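Local coordinates for protein ancestral congerin Con-anc (PDB 3AJY) that binds beta-galactoside sugars as a reconstructed ancestor of the fish galectins called congerins, holding a galactose-glucose disaccharide in its pocket, at residues N62-Q73 with L107-K115. Numbering follows the deposited sequence.
Sequences NSMVNSGWETEQ and LEFPNRYKK. With GAL (beta-D-galactopyranose), chain C; BGC (beta-D-glucopyranose), chain B.
Arg112 reaches the 62-73 hairpin with the edge of its guanidinium: Asn62 OD1, Ser63 OG and Thr71 O all lie close to its plane. The Arg112 side chain is extended from CG to NE, which brings its NH2 to 2.7 Å from Thr71 O, while its NH1 makes a nearly straight bond (166°) to Ser63 OG. Arg112 NH1 also donates to Asn62 OD1, in the carbonyl plane, at 3.2 Å, with amide and guanidinium planes perpendicular. Phe109 CZ sits 3.5 Å from the guanidinium plane, over its centre, and touches Asn62 CA at 3.4 Å. In the galectin beta-sandwich, this joins edge strand 106-110 of one sheet, and the turn after it, to strands 58-65 and 68-75 of the other. The link extends to the glycan pocket: with CG anti to the backbone N (chi1 -157°), the Asn62 amide is placed between Arg112 on its OD1 side and the sugar on its ND2 side, where Asn62 ND2 donates to galactose O6 at 2.7 Å. Arg112 is a second-shell residue that, with Ser63 N on OD1 and Glu70 O on ND2, probably helps fix the rotation of this amide. Next to Arg112, Ser63 OG donates to Tyr113 OH (2.6 Å), and Tyr113 OH donates to the anti side of Glu70 OE1 (2.5 Å), which lies at the ring edge.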
loop_
_atom_site.group_PDB
_atom_site.type_symbol
_atom_site.label_atom_id
_atom_site.label_comp_id
_atom_site.label_asym_id
_atom_site.label_seq_id
_atom_site.Cartn_x
_atom_site.Cartn_y
_atom_site.Cartn_z
ATOM N N ASN A 62 7.401 -14.567 15.029
ATOM C CA ASN A 62 6.388 -15.121 15.906
ATOM C C ASN A 62 5.038 -14.863 15.308
ATOM O O ASN A 62 4.922 -14.093 14.365
ATOM C CB ASN A 62 6.497 -14.478 17.302
ATOM C CG ASN A 62 5.892 -15.338 18.394
ATOM O OD1 ASN A 62 5.231 -16.347 18.117
ATOM N ND2 ASN A 62 6.096 -14.927 19.660
ATOM N N SER A 63 4.015 -15.498 15.873
ATOM C CA SER A 63 2.638 -15.216 15.517
ATOM C C SER A 63 1.939 -14.783 16.788
ATOM O O SER A 63 2.471 -14.962 17.886
ATOM C CB SER A 63 1.952 -16.447 14.918
ATOM O OG SER A 63 1.797 -17.490 15.876
ATOM N N MET A 64 0.753 -14.214 16.629
ATOM C CA MET A 64 0.005 -13.715 17.758
ATOM C C MET A 64 -1.467 -14.025 17.608
ATOM O O MET A 64 -2.012 -14.012 16.499
ATOM C CB MET A 64 0.175 -12.209 17.874
ATOM C CG MET A 64 -0.337 -11.659 19.146
ATOM S SD MET A 64 -0.168 -9.895 19.172
ATOM C CE MET A 64 -0.445 -9.654 20.937
ATOM N N VAL A 65 -2.085 -14.292 18.754
ATOM C CA VAL A 65 -3.520 -14.472 18.912
ATOM C C VAL A 65 -3.996 -13.416 19.956
ATOM O O VAL A 65 -3.166 -12.791 20.637
ATOM C CB VAL A 65 -3.734 -15.955 19.272
ATOM C CG1 VAL A 65 -4.618 -16.165 20.431
ATOM C CG2 VAL A 65 -4.177 -16.770 18.021
ATOM N N ASN A 66 -5.299 -13.159 20.035
ATOM C CA ASN A 66 -5.789 -12.114 20.939
ATOM C C ASN A 66 -5.184 -12.313 22.307
ATOM O O ASN A 66 -4.767 -11.358 22.944
ATOM C CB ASN A 66 -7.314 -12.131 21.070
ATOM C CG ASN A 66 -8.025 -11.491 19.894
ATOM O OD1 ASN A 66 -9.262 -11.333 19.916
ATOM N ND2 ASN A 66 -7.272 -11.117 18.864
ATOM N N SER A 67 -5.065 -13.570 22.713
ATOM C CA SER A 67 -4.643 -13.920 24.069
ATOM C C SER A 67 -3.176 -13.665 24.367
ATOM O O SER A 67 -2.779 -13.600 25.526
ATOM C CB SER A 67 -4.930 -15.390 24.342
ATOM O OG SER A 67 -5.592 -15.431 25.573
ATOM N N GLY A 68 -2.361 -13.585 23.322
ATOM C CA GLY A 68 -0.931 -13.389 23.498
ATOM C C GLY A 68 -0.074 -13.995 22.403
ATOM O O GLY A 68 -0.576 -14.690 21.497
ATOM N N TRP A 69 1.228 -13.719 22.511
ATOM C CA TRP A 69 2.247 -14.192 21.577
ATOM C C TRP A 69 2.440 -15.699 21.651
ATOM O O TRP A 69 2.231 -16.308 22.706
ATOM C CB TRP A 69 3.572 -13.475 21.858
ATOM C CG TRP A 69 3.522 -12.004 21.506
ATOM C CD1 TRP A 69 3.403 -10.941 22.376
ATOM C CD2 TRP A 69 3.584 -11.439 20.191
ATOM N NE1 TRP A 69 3.393 -9.753 21.672
ATOM C CE2 TRP A 69 3.497 -10.033 20.331
ATOM C CE3 TRP A 69 3.712 -11.986 18.898
ATOM C CZ2 TRP A 69 3.520 -9.171 19.233
ATOM C CZ3 TRP A 69 3.730 -11.135 17.816
ATOM C CH2 TRP A 69 3.653 -9.742 17.981
ATOM N N GLU A 70 2.848 -16.301 20.530
ATOM C CA GLU A 70 3.080 -17.741 20.500
ATOM C C GLU A 70 4.566 -18.062 20.630
ATOM O O GLU A 70 5.286 -17.315 21.286
ATOM C CB GLU A 70 2.391 -18.390 19.294
ATOM C CG GLU A 70 0.852 -18.222 19.356
ATOM C CD GLU A 70 0.077 -19.516 19.098
ATOM O OE1 GLU A 70 -0.808 -19.507 18.217
ATOM O OE2 GLU A 70 0.345 -20.543 19.772
ATOM N N THR A 71 5.042 -19.152 20.033
ATOM C CA THR A 71 6.455 -19.535 20.219
ATOM C C THR A 71 7.357 -18.796 19.241
ATOM O O THR A 71 7.155 -18.884 18.035
ATOM C CB THR A 71 6.657 -21.064 20.096
ATOM O OG1 THR A 71 5.809 -21.733 21.041
ATOM C CG2 THR A 71 8.123 -21.461 20.352
ATOM N N GLU A 72 8.347 -18.070 19.768
ATOM C CA GLU A 72 9.297 -17.298 18.952
ATOM C C GLU A 72 10.288 -18.183 18.201
ATOM O O GLU A 72 10.629 -19.271 18.651
ATOM C CB GLU A 72 10.090 -16.290 19.803
ATOM C CG GLU A 72 9.232 -15.444 20.734
ATOM C CD GLU A 72 10.022 -14.446 21.575
ATOM O OE1 GLU A 72 11.075 -14.808 22.139
ATOM O OE2 GLU A 72 9.580 -13.291 21.674
ATOM N N GLN A 73 10.732 -17.690 17.050
ATOM C CA GLN A 73 11.856 -18.259 16.302
ATOM C C GLN A 73 12.845 -17.125 16.076
ATOM O O GLN A 73 12.451 -15.953 16.018
ATOM C CB GLN A 73 11.399 -18.842 14.959
ATOM C CG GLN A 73 10.315 -19.908 15.117
ATOM C CD GLN A 73 10.154 -20.824 13.896
ATOM O OE1 GLN A 73 10.722 -20.581 12.812
ATOM N NE2 GLN A 73 9.363 -21.886 14.076
ATOM N N LEU A 107 14.374 -16.335 4.990
ATOM C CA LEU A 107 13.826 -16.942 6.190
ATOM C C LEU A 107 12.528 -17.651 5.857
ATOM O O LEU A 107 11.901 -17.374 4.835
ATOM C CB LEU A 107 13.538 -15.873 7.261
ATOM C CG LEU A 107 14.648 -14.927 7.704
ATOM C CD1 LEU A 107 14.166 -14.119 8.903
ATOM C CD2 LEU A 107 15.898 -15.707 8.064
ATOM N N GLU A 108 12.128 -18.560 6.743
ATOM C CA GLU A 108 10.849 -19.237 6.641
ATOM C C GLU A 108 10.206 -19.311 8.014
ATOM O O GLU A 108 10.891 -19.355 9.033
ATOM C CB GLU A 108 11.027 -20.643 6.069
ATOM C CG GLU A 108 11.622 -20.665 4.680
ATOM C CD GLU A 108 11.729 -22.075 4.105
ATOM O OE1 GLU A 108 12.046 -22.176 2.897
ATOM O OE2 GLU A 108 11.498 -23.060 4.855
ATOM N N PHE A 109 8.884 -19.344 8.025
ATOM C CA PHE A 109 8.108 -19.365 9.256
ATOM C C PHE A 109 6.831 -20.113 8.969
ATOM O O PHE A 109 6.189 -19.868 7.955
ATOM C CB PHE A 109 7.799 -17.927 9.725
ATOM C CG PHE A 109 7.224 -17.848 11.130
ATOM C CD1 PHE A 109 8.025 -18.093 12.233
ATOM C CD2 PHE A 109 5.894 -17.514 11.331
ATOM C CE1 PHE A 109 7.514 -18.026 13.527
ATOM C CE2 PHE A 109 5.356 -17.444 12.625
ATOM C CZ PHE A 109 6.172 -17.704 13.721
ATOM N N PRO A 110 6.457 -21.043 9.851
ATOM C CA PRO A 110 5.182 -21.738 9.705
ATOM C C PRO A 110 3.943 -20.847 9.553
ATOM O O PRO A 110 3.798 -19.827 10.239
ATOM C CB PRO A 110 5.075 -22.579 10.985
ATOM C CG PRO A 110 6.157 -22.076 11.908
ATOM C CD PRO A 110 7.223 -21.522 11.017
ATOM N N ASN A 111 3.062 -21.258 8.645
ATOM C CA ASN A 111 1.726 -20.696 8.524
ATOM C C ASN A 111 0.786 -21.365 9.559
ATOM O O ASN A 111 -0.043 -22.218 9.224
ATOM C CB ASN A 111 1.240 -20.846 7.076
ATOM C CG ASN A 111 -0.001 -20.010 6.762
ATOM O OD1 ASN A 111 -0.359 -19.840 5.587
ATOM N ND2 ASN A 111 -0.677 -19.508 7.796
ATOM N N ARG A 112 0.927 -20.954 10.821
ATOM C CA ARG A 112 0.281 -21.633 11.967
ATOM C C ARG A 112 -1.252 -21.649 11.938
ATOM O O ARG A 112 -1.893 -22.595 12.439
ATOM C CB ARG A 112 0.772 -21.043 13.291
ATOM C CG ARG A 112 2.235 -21.325 13.592
ATOM C CD ARG A 112 2.772 -20.421 14.701
ATOM N NE ARG A 112 4.124 -20.814 15.104
ATOM C CZ ARG A 112 4.889 -20.142 15.958
ATOM N NH1 ARG A 112 4.446 -19.018 16.519
ATOM N NH2 ARG A 112 6.098 -20.588 16.250
ATOM N N TYR A 113 -1.853 -20.614 11.364
ATOM C CA TYR A 113 -3.306 -20.560 11.335
ATOM C C TYR A 113 -3.846 -20.899 9.942
ATOM O O TYR A 113 -5.026 -20.703 9.653
ATOM C CB TYR A 113 -3.823 -19.220 11.896
ATOM C CG TYR A 113 -3.038 -18.792 13.138
ATOM C CD1 TYR A 113 -2.287 -17.618 13.135
ATOM C CD2 TYR A 113 -3.013 -19.596 14.294
ATOM C CE1 TYR A 113 -1.548 -17.235 14.267
ATOM C CE2 TYR A 113 -2.259 -19.229 15.434
ATOM C CZ TYR A 113 -1.536 -18.040 15.406
ATOM O OH TYR A 113 -0.769 -17.641 16.491
ATOM N N LYS A 114 -2.974 -21.460 9.096
ATOM C CA LYS A 114 -3.391 -21.996 7.801
ATOM C C LYS A 114 -4.166 -20.958 7.009
ATOM O O LYS A 114 -5.198 -21.251 6.401
ATOM C CB LYS A 114 -4.212 -23.275 8.010
ATOM C CG LYS A 114 -3.418 -24.363 8.749
ATOM C CD LYS A 114 -4.222 -25.631 8.993
ATOM C CE LYS A 114 -3.308 -26.729 9.545
ATOM N NZ LYS A 114 -3.716 -28.107 9.120
ATOM N N LYS A 115 -3.666 -19.724 7.041
ATOM C CA LYS A 115 -4.280 -18.612 6.333
ATOM C C LYS A 115 -3.961 -18.694 4.833
ATOM O O LYS A 115 -2.868 -19.097 4.459
ATOM C CB LYS A 115 -3.806 -17.287 6.929
ATOM C CG LYS A 115 -4.381 -17.011 8.330
ATOM C CD LYS A 115 -5.908 -16.876 8.248
ATOM C CE LYS A 115 -6.572 -17.003 9.611
ATOM N NZ LYS A 115 -6.302 -15.824 10.480
HETATM C C1 GAL C . 8.004 -9.520 23.045
HETATM C C2 GAL C . 7.803 -8.063 22.645
HETATM C C3 GAL C . 6.655 -7.921 21.649
HETATM C C4 GAL C . 6.850 -8.899 20.482
HETATM C C5 GAL C . 7.038 -10.325 21.009
HETATM C C6 GAL C . 7.247 -11.374 19.903
HETATM O O2 GAL C . 7.537 -7.294 23.794
HETATM O O3 GAL C . 6.643 -6.586 21.181
HETATM O O4 GAL C . 7.976 -8.506 19.719
HETATM O O5 GAL C . 8.128 -10.367 21.910
HETATM O O6 GAL C . 7.294 -12.676 20.472
HETATM C C2 BGC B . 11.198 -12.489 24.999
HETATM C C3 BGC B . 10.782 -11.287 24.164
HETATM C C4 BGC B . 9.359 -10.808 24.503
HETATM C C5 BGC B . 9.258 -10.641 26.027
HETATM C C6 BGC B . 7.910 -10.168 26.566
HETATM C C1 BGC B . 10.944 -12.159 26.464
HETATM O O1 BGC B . 11.242 -13.283 27.233
HETATM O O2 BGC B . 12.570 -12.763 24.798
HETATM O O3 BGC B . 10.899 -11.670 22.825
HETATM O O4 BGC B . 9.162 -9.554 23.887
HETATM O O5 BGC B . 9.573 -11.872 26.625
HETATM O O6 BGC B . 6.933 -11.082 26.121
HETATM O O HOH W 1 10.887 -22.358 10.669
#